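Hypothetical lipoprotein ymcC (Escherichia coli K12, PDB 2IN5) is of unknown function but, as a lipoprotein homologous to group 4 capsule protein B, is probably a cell-envelope component related to capsule polysaccharide export or assembly. Local coordinates at residues Thr71-Arg75 with Asp95-Ala100; Asn85-Asn91 with Trp109-Trp115; Trp163-Trp168 with Ser179-Ala185. All blocks are in the same frame, centred on the assembly; numbering follows the deposited sequence.

Contact 1 (Thr71-Arg75 with Asp95-Ala100); sequences THNGR and DPLRNA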
loop_
_atom_site.group_PDB
_atom_site.type_symbol
_atom_site.label_atom_id
_atom_site.label_comp_id
_atom_site.label_asym_id
_atom_site.label_seq_id
_atom_site.Cartn_x
_atom_site.Cartn_y
_atom_site.Cartn_z
ATOM N N THR A 71 -2.852 -10.628 -1.333
ATOM C CA THR A 71 -3.124 -11.915 -0.730
ATOM C C THR A 71 -3.004 -11.892 0.781
ATOM O O THR A 71 -2.562 -10.914 1.379
ATOM C CB THR A 71 -2.103 -12.972 -1.218
ATOM O OG1 THR A 71 -0.832 -12.686 -0.622
ATOM C CG2 THR A 71 -1.966 -12.955 -2.729
ATOM N N HIS A 72 -3.431 -12.986 1.384
ATOM C CA HIS A 72 -3.252 -13.178 2.801
ATOM C C HIS A 72 -3.014 -14.666 2.974
ATOM O O HIS A 72 -3.900 -15.491 2.736
ATOM C CB HIS A 72 -4.430 -12.740 3.658
ATOM C CG HIS A 72 -4.165 -12.946 5.115
ATOM N ND1 HIS A 72 -4.321 -14.173 5.726
ATOM C CD2 HIS A 72 -3.587 -12.141 6.035
ATOM C CE1 HIS A 72 -3.846 -14.114 6.955
ATOM N NE2 HIS A 72 -3.392 -12.893 7.167
ATOM N N ASN A 73 -1.790 -14.996 3.365
ATOM C CA ASN A 73 -1.365 -16.375 3.548
ATOM C C ASN A 73 -1.772 -17.300 2.406
ATOM O O ASN A 73 -2.478 -18.300 2.608
ATOM C CB ASN A 73 -1.869 -16.942 4.877
ATOM C CG ASN A 73 -0.926 -17.993 5.431
ATOM O OD1 ASN A 73 0.284 -17.887 5.252
ATOM N ND2 ASN A 73 -1.468 -18.999 6.113
ATOM N N GLY A 74 -1.316 -16.943 1.204
ATOM C CA GLY A 74 -1.581 -17.741 0.018
ATOM C C GLY A 74 -2.935 -17.567 -0.638
ATOM O O GLY A 74 -3.126 -17.999 -1.779
ATOM N N ARG A 75 -3.875 -16.951 0.079
ATOM C CA ARG A 75 -5.217 -16.730 -0.447
ATOM C C ARG A 75 -5.253 -15.475 -1.299
ATOM O O ARG A 75 -4.802 -14.410 -0.872
ATOM C CB ARG A 75 -6.234 -16.570 0.692
ATOM C CG ARG A 75 -7.668 -16.365 0.204
ATOM C CD ARG A 75 -8.228 -17.636 -0.417
ATOM N NE ARG A 75 -8.590 -18.608 0.603
ATOM C CZ ARG A 75 -9.149 -19.792 0.362
ATOM N NH1 ARG A 75 -9.415 -20.177 -0.879
ATOM N NH2 ARG A 75 -9.460 -20.587 1.381
ATOM N N ASP A 95 -11.547 -16.828 6.799
ATOM C CA ASP A 95 -10.839 -17.818 6.004
ATOM C C ASP A 95 -9.917 -18.622 6.915
ATOM O O ASP A 95 -9.114 -18.060 7.651
ATOM C CB ASP A 95 -10.052 -17.128 4.890
ATOM C CG ASP A 95 -9.151 -18.082 4.125
ATOM O OD1 ASP A 95 -9.480 -19.287 4.009
ATOM O OD2 ASP A 95 -8.113 -17.607 3.621
ATOM N N PRO A 96 -10.038 -19.957 6.883
ATOM C CA PRO A 96 -9.206 -20.836 7.718
ATOM C C PRO A 96 -7.698 -20.633 7.567
ATOM O O PRO A 96 -6.940 -20.888 8.498
ATOM C CB PRO A 96 -9.670 -22.242 7.327
ATOM C CG PRO A 96 -10.305 -22.067 5.991
ATOM C CD PRO A 96 -10.980 -20.734 6.063
ATOM N N LEU A 97 -7.274 -20.164 6.396
ATOM C CA LEU A 97 -5.872 -19.902 6.153
ATOM C C LEU A 97 -5.361 -18.782 7.040
ATOM O O LEU A 97 -4.158 -18.528 7.092
ATOM C CB LEU A 97 -5.647 -19.539 4.691
ATOM C CG LEU A 97 -5.886 -20.695 3.723
ATOM C CD1 LEU A 97 -5.827 -20.189 2.290
ATOM C CD2 LEU A 97 -4.836 -21.769 3.962
ATOM N N ARG A 98 -6.259 -18.094 7.738
ATOM C CA ARG A 98 -5.802 -17.021 8.623
ATOM C C ARG A 98 -5.066 -17.631 9.803
ATOM O O ARG A 98 -4.290 -16.959 10.470
ATOM C CB ARG A 98 -6.970 -16.158 9.112
ATOM C CG ARG A 98 -7.540 -15.237 8.047
ATOM C CD ARG A 98 -8.572 -14.285 8.614
ATOM N NE ARG A 98 -8.094 -12.906 8.575
ATOM C CZ ARG A 98 -7.256 -12.380 9.459
ATOM N NH1 ARG A 98 -6.808 -13.117 10.468
ATOM N NH2 ARG A 98 -6.844 -11.127 9.318
ATOM N N ASN A 99 -5.327 -18.908 10.057
ATOM C CA ASN A 99 -4.658 -19.645 11.124
ATOM C C ASN A 99 -4.427 -21.042 10.548
ATOM O O ASN A 99 -5.018 -22.022 10.997
ATOM C CB ASN A 99 -5.539 -19.720 12.372
ATOM C CG ASN A 99 -4.750 -20.100 13.620
ATOM O OD1 ASN A 99 -3.861 -20.960 13.569
ATOM N ND2 ASN A 99 -5.073 -19.464 14.746
ATOM N N ALA A 100 -3.561 -21.112 9.542
ATOM C CA ALA A 100 -3.261 -22.355 8.832
ATOM C C ALA A 100 -2.871 -23.544 9.695
ATOM O O ALA A 100 -3.158 -24.679 9.339
ATOM C CB ALA A 100 -2.181 -22.097 7.777
HETATM O O HOH W 1 -6.459 -15.900 3.987
#
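R75 grips D95 side-on with two nitrogens, one to each carboxylate oxygen, in the salt bridge that joins the two segments. NH2 of R75 lies 2.9 Å from OD1 of D95, while NE of R75 reaches OD2 of D95 at 3.2 Å in an almost straight bond. Both oxygens sit near the guanidinium plane, yet the carboxylate is turned by 61° against it and is therefore met from above its own plane. Bends at chi2 and chi3 (70° and 76°) fold the arginine chain back beside the acid. E152 forms a second salt bridge, with NH1 of R75, consistent with an arginine held between two acids in the protein interior. A lysine in its place, with one nitrogen and no flat edge, would probably leave an oxygen of D95 or the carboxylate of E152 without its mate.

The neutral polar link comes from the type I' turn H72-R75, which joins strands 68-72 and 75-80 as a tight beta hairpin, with G74 at a positive phi. Its tip meets the short 3-10 segment that starts at P96, in the loop between strands 86-89 and 108-117. Here ND2 of N73 donates to the carbonyl O of L97 at 2.9 Å, in the carbonyl plane; the same amide nitrogen also serves G174, and OD1 of N73 accepts from the backbone of V176.

Apolar and flat groups complete the contact. CD1 of L97 packs 3.6 Å from NE of R75, the two side chains crossing at about a right angle. Farther out, CE1 of H72 lies 3.9 Å from CA of R98, and NE2 of H72 lies over one face of the R98 guanidinium, the two planes nearly parallel; NH2 of R98 is salt-bridged to E57.

Contact 2 (Asn85-Asn91 with Trp109-Trp115); sequences NLLEVTN and WTRDILW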
loop_
_atom_site.group_PDB
_atom_site.type_symbol
_atom_site.label_atom_id
_atom_site.label_comp_id
_atom_site.label_asym_id
_atom_site.label_seq_id
_atom_site.Cartn_x
_atom_site.Cartn_y
_atom_site.Cartn_z
ATOM N N ASN A 85 -9.390 -9.273 -13.463
ATOM C CA ASN A 85 -9.064 -9.011 -12.067
ATOM C C ASN A 85 -10.062 -9.495 -11.029
ATOM O O ASN A 85 -11.264 -9.512 -11.264
ATOM C CB ASN A 85 -8.877 -7.508 -11.865
ATOM C CG ASN A 85 -7.728 -6.945 -12.670
ATOM O OD1 ASN A 85 -6.578 -7.296 -12.448
ATOM N ND2 ASN A 85 -8.037 -6.056 -13.608
ATOM N N LEU A 86 -9.552 -9.895 -9.871
ATOM C CA LEU A 86 -10.425 -10.303 -8.787
ATOM C C LEU A 86 -10.678 -8.955 -8.119
ATOM O O LEU A 86 -9.734 -8.249 -7.764
ATOM C CB LEU A 86 -9.696 -11.274 -7.850
ATOM C CG LEU A 86 -10.361 -11.620 -6.510
ATOM C CD1 LEU A 86 -11.712 -12.289 -6.704
ATOM C CD2 LEU A 86 -9.419 -12.525 -5.743
ATOM N N LEU A 87 -11.939 -8.582 -7.961
ATOM C CA LEU A 87 -12.236 -7.278 -7.389
ATOM C C LEU A 87 -12.537 -7.274 -5.907
ATOM O O LEU A 87 -12.261 -6.298 -5.212
ATOM C CB LEU A 87 -13.399 -6.619 -8.146
ATOM C CG LEU A 87 -13.165 -6.331 -9.632
ATOM C CD1 LEU A 87 -14.378 -5.618 -10.214
ATOM C CD2 LEU A 87 -11.909 -5.472 -9.799
ATOM N N GLU A 88 -13.113 -8.354 -5.411
ATOM C CA GLU A 88 -13.423 -8.387 -4.004
ATOM C C GLU A 88 -13.703 -9.781 -3.537
ATOM O O GLU A 88 -14.103 -10.643 -4.312
ATOM C CB GLU A 88 -14.648 -7.515 -3.676
ATOM C CG GLU A 88 -14.859 -7.368 -2.167
ATOM C CD GLU A 88 -16.213 -6.770 -1.727
ATOM O OE1 GLU A 88 -16.282 -6.325 -0.558
ATOM O OE2 GLU A 88 -17.198 -6.756 -2.503
ATOM N N VAL A 89 -13.450 -9.994 -2.253
ATOM C CA VAL A 89 -13.734 -11.255 -1.603
ATOM C C VAL A 89 -14.301 -10.799 -0.267
ATOM O O VAL A 89 -13.709 -9.965 0.409
ATOM C CB VAL A 89 -12.474 -12.108 -1.360
ATOM C CG1 VAL A 89 -12.881 -13.419 -0.686
ATOM C CG2 VAL A 89 -11.762 -12.395 -2.672
ATOM N N THR A 90 -15.467 -11.309 0.095
ATOM C CA THR A 90 -16.069 -10.917 1.362
ATOM C C THR A 90 -15.753 -11.935 2.446
ATOM O O THR A 90 -15.199 -13.006 2.169
ATOM C CB THR A 90 -17.615 -10.811 1.267
ATOM O OG1 THR A 90 -18.165 -12.113 1.050
ATOM C CG2 THR A 90 -18.028 -9.890 0.129
ATOM N N ASN A 91 -16.110 -11.584 3.681
ATOM C CA ASN A 91 -15.936 -12.462 4.837
ATOM C C ASN A 91 -14.569 -13.155 4.792
ATOM O O ASN A 91 -14.447 -14.349 5.083
ATOM C CB ASN A 91 -17.081 -13.484 4.831
ATOM C CG ASN A 91 -17.177 -14.289 6.119
ATOM O OD1 ASN A 91 -17.072 -13.746 7.227
ATOM N ND2 ASN A 91 -17.413 -15.587 5.979
ATOM N N TRP A 109 -16.008 -22.502 4.982
ATOM C CA TRP A 109 -15.951 -21.056 4.810
ATOM C C TRP A 109 -16.890 -20.641 3.703
ATOM O O TRP A 109 -16.959 -21.277 2.654
ATOM C CB TRP A 109 -14.527 -20.606 4.481
ATOM C CG TRP A 109 -14.392 -19.131 4.224
ATOM C CD1 TRP A 109 -15.043 -18.125 4.870
ATOM C CD2 TRP A 109 -13.503 -18.502 3.297
ATOM N NE1 TRP A 109 -14.610 -16.905 4.408
ATOM C CE2 TRP A 109 -13.661 -17.109 3.442
ATOM C CE3 TRP A 109 -12.582 -18.982 2.360
ATOM C CZ2 TRP A 109 -12.930 -16.185 2.687
ATOM C CZ3 TRP A 109 -11.853 -18.064 1.608
ATOM C CH2 TRP A 109 -12.033 -16.680 1.778
ATOM N N THR A 110 -17.627 -19.570 3.953
ATOM C CA THR A 110 -18.578 -19.065 2.983
ATOM C C THR A 110 -18.292 -17.597 2.715
ATOM O O THR A 110 -18.093 -16.807 3.636
ATOM C CB THR A 110 -20.034 -19.256 3.490
ATOM O OG1 THR A 110 -20.397 -20.638 3.371
ATOM C CG2 THR A 110 -21.012 -18.414 2.681
ATOM N N ARG A 111 -18.244 -17.240 1.439
ATOM C CA ARG A 111 -17.979 -15.862 1.062
ATOM C C ARG A 111 -18.434 -15.619 -0.365
ATOM O O ARG A 111 -18.791 -16.555 -1.087
ATOM C CB ARG A 111 -16.480 -15.554 1.187
ATOM C CG ARG A 111 -15.583 -16.228 0.153
ATOM C CD ARG A 111 -15.632 -17.737 0.266
ATOM N NE ARG A 111 -14.520 -18.356 -0.441
ATOM C CZ ARG A 111 -14.240 -19.655 -0.405
ATOM N NH1 ARG A 111 -14.990 -20.486 0.308
ATOM N NH2 ARG A 111 -13.203 -20.123 -1.081
ATOM N N ASP A 112 -18.446 -14.357 -0.765
ATOM C CA ASP A 112 -18.829 -14.024 -2.127
ATOM C C ASP A 112 -17.597 -13.398 -2.784
ATOM O O ASP A 112 -16.751 -12.827 -2.100
ATOM C CB ASP A 112 -20.002 -13.025 -2.141
ATOM C CG ASP A 112 -21.272 -13.579 -1.499
ATOM O OD1 ASP A 112 -21.763 -14.650 -1.926
ATOM O OD2 ASP A 112 -21.789 -12.926 -0.565
ATOM N N ILE A 113 -17.476 -13.534 -4.099
ATOM C CA ILE A 113 -16.351 -12.928 -4.804
ATOM C C ILE A 113 -16.901 -12.104 -5.955
ATOM O O ILE A 113 -18.000 -12.360 -6.452
ATOM C CB ILE A 113 -15.335 -13.990 -5.380
ATOM C CG1 ILE A 113 -16.040 -14.956 -6.326
ATOM C CG2 ILE A 113 -14.689 -14.792 -4.245
ATOM C CD1 ILE A 113 -15.091 -15.896 -6.999
ATOM N N LEU A 114 -16.123 -11.108 -6.364
ATOM C CA LEU A 114 -16.485 -10.228 -7.463
ATOM C C LEU A 114 -15.279 -10.136 -8.371
ATOM O O LEU A 114 -14.218 -9.708 -7.933
ATOM C CB LEU A 114 -16.818 -8.832 -6.934
ATOM C CG LEU A 114 -17.186 -7.751 -7.961
ATOM C CD1 LEU A 114 -18.421 -8.150 -8.747
ATOM C CD2 LEU A 114 -17.402 -6.450 -7.238
ATOM N N TRP A 115 -15.419 -10.528 -9.628
ATOM C CA TRP A 115 -14.278 -10.449 -10.528
ATOM C C TRP A 115 -14.692 -9.991 -11.933
ATOM O O TRP A 115 -15.847 -10.148 -12.328
ATOM C CB TRP A 115 -13.582 -11.811 -10.568
ATOM C CG TRP A 115 -14.226 -12.835 -11.447
ATOM C CD1 TRP A 115 -13.844 -13.172 -12.712
ATOM C CD2 TRP A 115 -15.360 -13.657 -11.137
ATOM N NE1 TRP A 115 -14.668 -14.154 -13.213
ATOM C CE2 TRP A 115 -15.605 -14.473 -12.267
ATOM C CE3 TRP A 115 -16.190 -13.788 -10.014
ATOM C CZ2 TRP A 115 -16.640 -15.400 -12.311
ATOM C CZ3 TRP A 115 -17.222 -14.708 -10.054
ATOM C CH2 TRP A 115 -17.439 -15.506 -11.198
#
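With chi1 at 67°, T90 sets OG1 between its own backbone N and carbonyl carbon, where it accepts the backbone N-H of D112 at 2.9 Å from D112 N to T90 OG1. Just beyond, N91 turns CG anti to its N (chi1 -169°), and its amide runs out to the other strand: ND2 of N91 meets O of T110 at 2.7 Å, nearly along the C=O axis. W109 slides past N91 in the opposite direction and directs its indole NE1 to O of N91 at 2.6 Å. The acceptor lies near the ring plane, whereas the donor is tilted from the carbonyl plane.

These side-chain bonds prolong an antiparallel pairing of strands 86-89 and 108-117. V89 with I113 is a non-hydrogen-bonded pair, as is L86 with W115 at the far end. Between them the register slips by one at a classic beta bulge: L87 and E88 both face L114, E88 as its hydrogen-bonded partner, and O of L114 accepts from N of both.

Apolar groups fill in between. CG2 of V89 lies alongside CG2 of I113 at 4.1 Å, and CB of L87 packs obliquely on CG of L114 at 4.0 Å. Over one face of the W109 ring runs CD of R111, 3.6 Å above the plane; the guanidinium beyond it turns a face to CE3 of W109 and bonds to S128.

Past V89 the backbone bond from T90 N to D112 O persists at 3.0 Å, and side chains of T90, N91 and W109 add to it, the indole N-H being satisfied by a main-chain carbonyl.

Contact 3 (Trp163-Trp168 with Ser179-Ala185); sequences WQNTFW and SRQMLGA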
loop_
_atom_site.group_PDB
_atom_site.type_symbol
_atom_site.label_atom_id
_atom_site.label_comp_id
_atom_site.label_asym_id
_atom_site.label_seq_id
_atom_site.Cartn_x
_atom_site.Cartn_y
_atom_site.Cartn_z
ATOM N N TRP A 163 -14.907 -26.901 -7.866
ATOM C CA TRP A 163 -13.520 -27.157 -8.196
ATOM C C TRP A 163 -12.755 -27.346 -6.895
ATOM O O TRP A 163 -13.313 -27.182 -5.806
ATOM C CB TRP A 163 -12.946 -25.983 -8.984
ATOM C CG TRP A 163 -12.863 -24.701 -8.210
ATOM C CD1 TRP A 163 -11.742 -24.150 -7.655
ATOM C CD2 TRP A 163 -13.932 -23.782 -7.953
ATOM N NE1 TRP A 163 -12.045 -22.939 -7.075
ATOM C CE2 TRP A 163 -13.382 -22.688 -7.245
ATOM C CE3 TRP A 163 -15.304 -23.773 -8.253
ATOM C CZ2 TRP A 163 -14.155 -21.591 -6.836
ATOM C CZ3 TRP A 163 -16.072 -22.680 -7.844
ATOM C CH2 TRP A 163 -15.492 -21.605 -7.144
ATOM N N GLN A 164 -11.476 -27.690 -7.012
ATOM C CA GLN A 164 -10.625 -27.908 -5.845
ATOM C C GLN A 164 -9.391 -27.016 -5.852
ATOM O O GLN A 164 -8.736 -26.878 -6.874
ATOM C CB GLN A 164 -10.183 -29.376 -5.802
ATOM C CG GLN A 164 -9.009 -29.665 -4.861
ATOM C CD GLN A 164 -8.465 -31.078 -5.023
ATOM O OE1 GLN A 164 -8.939 -32.019 -4.383
ATOM N NE2 GLN A 164 -7.474 -31.234 -5.903
ATOM N N ASN A 165 -9.104 -26.388 -4.716
ATOM C CA ASN A 165 -7.908 -25.561 -4.572
ATOM C C ASN A 165 -7.003 -26.355 -3.650
ATOM O O ASN A 165 -7.479 -27.175 -2.869
ATOM C CB ASN A 165 -8.197 -24.219 -3.895
ATOM C CG ASN A 165 -9.166 -23.351 -4.677
ATOM O OD1 ASN A 165 -9.019 -23.159 -5.885
ATOM N ND2 ASN A 165 -10.155 -22.803 -3.982
ATOM N N THR A 166 -5.702 -26.108 -3.721
ATOM C CA THR A 166 -4.761 -26.819 -2.869
ATOM C C THR A 166 -3.809 -25.818 -2.234
ATOM O O THR A 166 -3.359 -24.880 -2.886
ATOM C CB THR A 166 -3.965 -27.866 -3.680
ATOM O OG1 THR A 166 -4.880 -28.726 -4.372
ATOM C CG2 THR A 166 -3.104 -28.719 -2.757
ATOM N N PHE A 167 -3.518 -26.015 -0.950
ATOM C CA PHE A 167 -2.625 -25.124 -0.217
ATOM C C PHE A 167 -1.575 -25.930 0.544
ATOM O O PHE A 167 -1.914 -26.780 1.365
ATOM C CB PHE A 167 -3.436 -24.275 0.773
ATOM C CG PHE A 167 -4.485 -23.418 0.123
ATOM C CD1 PHE A 167 -4.151 -22.189 -0.437
ATOM C CD2 PHE A 167 -5.801 -23.865 0.025
ATOM C CE1 PHE A 167 -5.112 -21.414 -1.090
ATOM C CE2 PHE A 167 -6.764 -23.103 -0.624
ATOM C CZ PHE A 167 -6.420 -21.870 -1.186
ATOM N N TRP A 168 -0.305 -25.662 0.259
ATOM C CA TRP A 168 0.815 -26.335 0.917
ATOM C C TRP A 168 1.296 -25.485 2.079
ATOM O O TRP A 168 1.930 -24.446 1.877
ATOM C CB TRP A 168 1.946 -26.536 -0.070
ATOM C CG TRP A 168 1.670 -27.634 -1.021
ATOM C CD1 TRP A 168 2.010 -28.944 -0.874
ATOM C CD2 TRP A 168 0.986 -27.530 -2.277
ATOM N NE1 TRP A 168 1.585 -29.668 -1.964
ATOM C CE2 TRP A 168 0.957 -28.822 -2.842
ATOM C CE3 TRP A 168 0.399 -26.468 -2.982
ATOM C CZ2 TRP A 168 0.366 -29.085 -4.081
ATOM C CZ3 TRP A 168 -0.191 -26.731 -4.221
ATOM C CH2 TRP A 168 -0.200 -28.029 -4.755
ATOM N N SER A 179 0.382 -22.493 -3.460
ATOM C CA SER A 179 -1.069 -22.554 -3.505
ATOM C C SER A 179 -1.580 -22.660 -4.932
ATOM O O SER A 179 -0.949 -22.155 -5.856
ATOM C CB SER A 179 -1.656 -21.302 -2.856
ATOM O OG SER A 179 -1.327 -20.155 -3.618
ATOM N N ARG A 180 -2.703 -23.348 -5.105
ATOM C CA ARG A 180 -3.332 -23.470 -6.410
ATOM C C ARG A 180 -4.797 -23.120 -6.189
ATOM O O ARG A 180 -5.476 -23.773 -5.391
ATOM C CB ARG A 180 -3.239 -24.893 -6.967
ATOM C CG ARG A 180 -1.828 -25.470 -7.032
ATOM C CD ARG A 180 -1.595 -26.219 -8.336
ATOM N NE ARG A 180 -2.728 -27.063 -8.703
ATOM C CZ ARG A 180 -3.065 -28.196 -8.090
ATOM N NH1 ARG A 180 -2.352 -28.645 -7.063
ATOM N NH2 ARG A 180 -4.127 -28.880 -8.504
ATOM N N GLN A 181 -5.284 -22.095 -6.887
ATOM C CA GLN A 181 -6.676 -21.666 -6.749
ATOM C C GLN A 181 -7.193 -20.966 -7.993
ATOM O O GLN A 181 -6.435 -20.660 -8.897
ATOM C CB GLN A 181 -6.816 -20.725 -5.545
ATOM C CG GLN A 181 -6.087 -19.401 -5.697
ATOM C CD GLN A 181 -5.811 -18.734 -4.361
ATOM O OE1 GLN A 181 -6.729 -18.410 -3.597
ATOM N NE2 GLN A 181 -4.535 -18.533 -4.066
HETATM N N MSE A 182 -8.496 -20.710 -8.028
HETATM C CA MSE A 182 -9.116 -20.023 -9.154
HETATM C C MSE A 182 -9.179 -18.540 -8.858
HETATM O O MSE A 182 -9.229 -18.132 -7.697
HETATM C CB MSE A 182 -10.534 -20.546 -9.382
HETATM C CG MSE A 182 -10.588 -21.990 -9.797
HETATM SE SE MSE A 182 -9.773 -22.285 -11.521
HETATM C CE MSE A 182 -10.659 -23.924 -12.000
ATOM N N LEU A 183 -9.181 -17.724 -9.903
ATOM C CA LEU A 183 -9.256 -16.288 -9.696
ATOM C C LEU A 183 -10.727 -15.878 -9.596
ATOM O O LEU A 183 -11.073 -14.900 -8.940
ATOM C CB LEU A 183 -8.541 -15.566 -10.840
ATOM C CG LEU A 183 -8.530 -14.043 -10.842
ATOM C CD1 LEU A 183 -7.331 -13.551 -11.623
ATOM C CD2 LEU A 183 -9.842 -13.527 -11.457
ATOM N N GLY A 184 -11.588 -16.646 -10.247
ATOM C CA GLY A 184 -13.007 -16.371 -10.201
ATOM C C GLY A 184 -13.681 -17.653 -9.770
ATOM O O GLY A 184 -13.031 -18.536 -9.208
ATOM N N ALA A 185 -14.978 -17.769 -10.027
ATOM C CA ALA A 185 -15.707 -18.971 -9.661
ATOM C C ALA A 185 -15.334 -20.109 -10.612
ATOM O O ALA A 185 -15.830 -20.182 -11.737
ATOM C CB ALA A 185 -17.200 -18.709 -9.709
HETATM O O HOH W 2 -10.335 -20.124 -5.454
#
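CG of M182, a selenomethionine, sits over one face of the W163 indole, 3.5 Å from the centroid of the five-membered ring, a CH-pi contact. SE of M182 is farther off and oblique to the same ring, giving a Met-aromatic contact. Toward the six-membered ring the indole meets the backbone of A185, with CA of A185 3.6 Å from CH2 of W163. N165 also touches directly: its chi1 of -62° keeps CG beside the backbone N, and OD1 is shared weakly by W163 NE1 and M182 N. At the other end of the pairing, CG of R180 meets the W168 ring edge in plane, 3.5 Å from CZ3 of W168. CB of S179 packs 3.6 Å from CD1 of F167.

The backbone carrying these side chains is the antiparallel beta hairpin of strands 161-170 and 176-182. T166 and R180 form a hydrogen-bonded pair, T166 N to R180 O at 2.9 Å and the return bond from R180 N to T166 O at 2.8 Å; F167 and S179 follow as a non-hydrogen-bonded pair.

In the outer shell, E152 bonds to ND2 of N165, while Q151 holds OG1 of T166 and E136 holds NE1 of W168.

The three contacts lie side by side in the fold, their centres 12 to 14 Å apart, and touch pairwise. Contact 1 meets contact 2 where CZ of R75 packs 3.4 Å from CZ3 of W109; there NH1 of R75 comes within 3.8 Å of NH2 of R111, like charges, with E152 salt-bridged to R75 and in a long, weak ion pair with R111. Contact 1 reaches contact 3 through the hairpin turn, O of G74 being 2.7 Å from NE2 of Q181, a probable hydrogen bond. Contacts 2 and 3 meet through apolar packing, CH2 of W115 lying 3.5 Å from CB of A185. Along the chain, contacts 1 and 2 interleave; contact 3 opens after both.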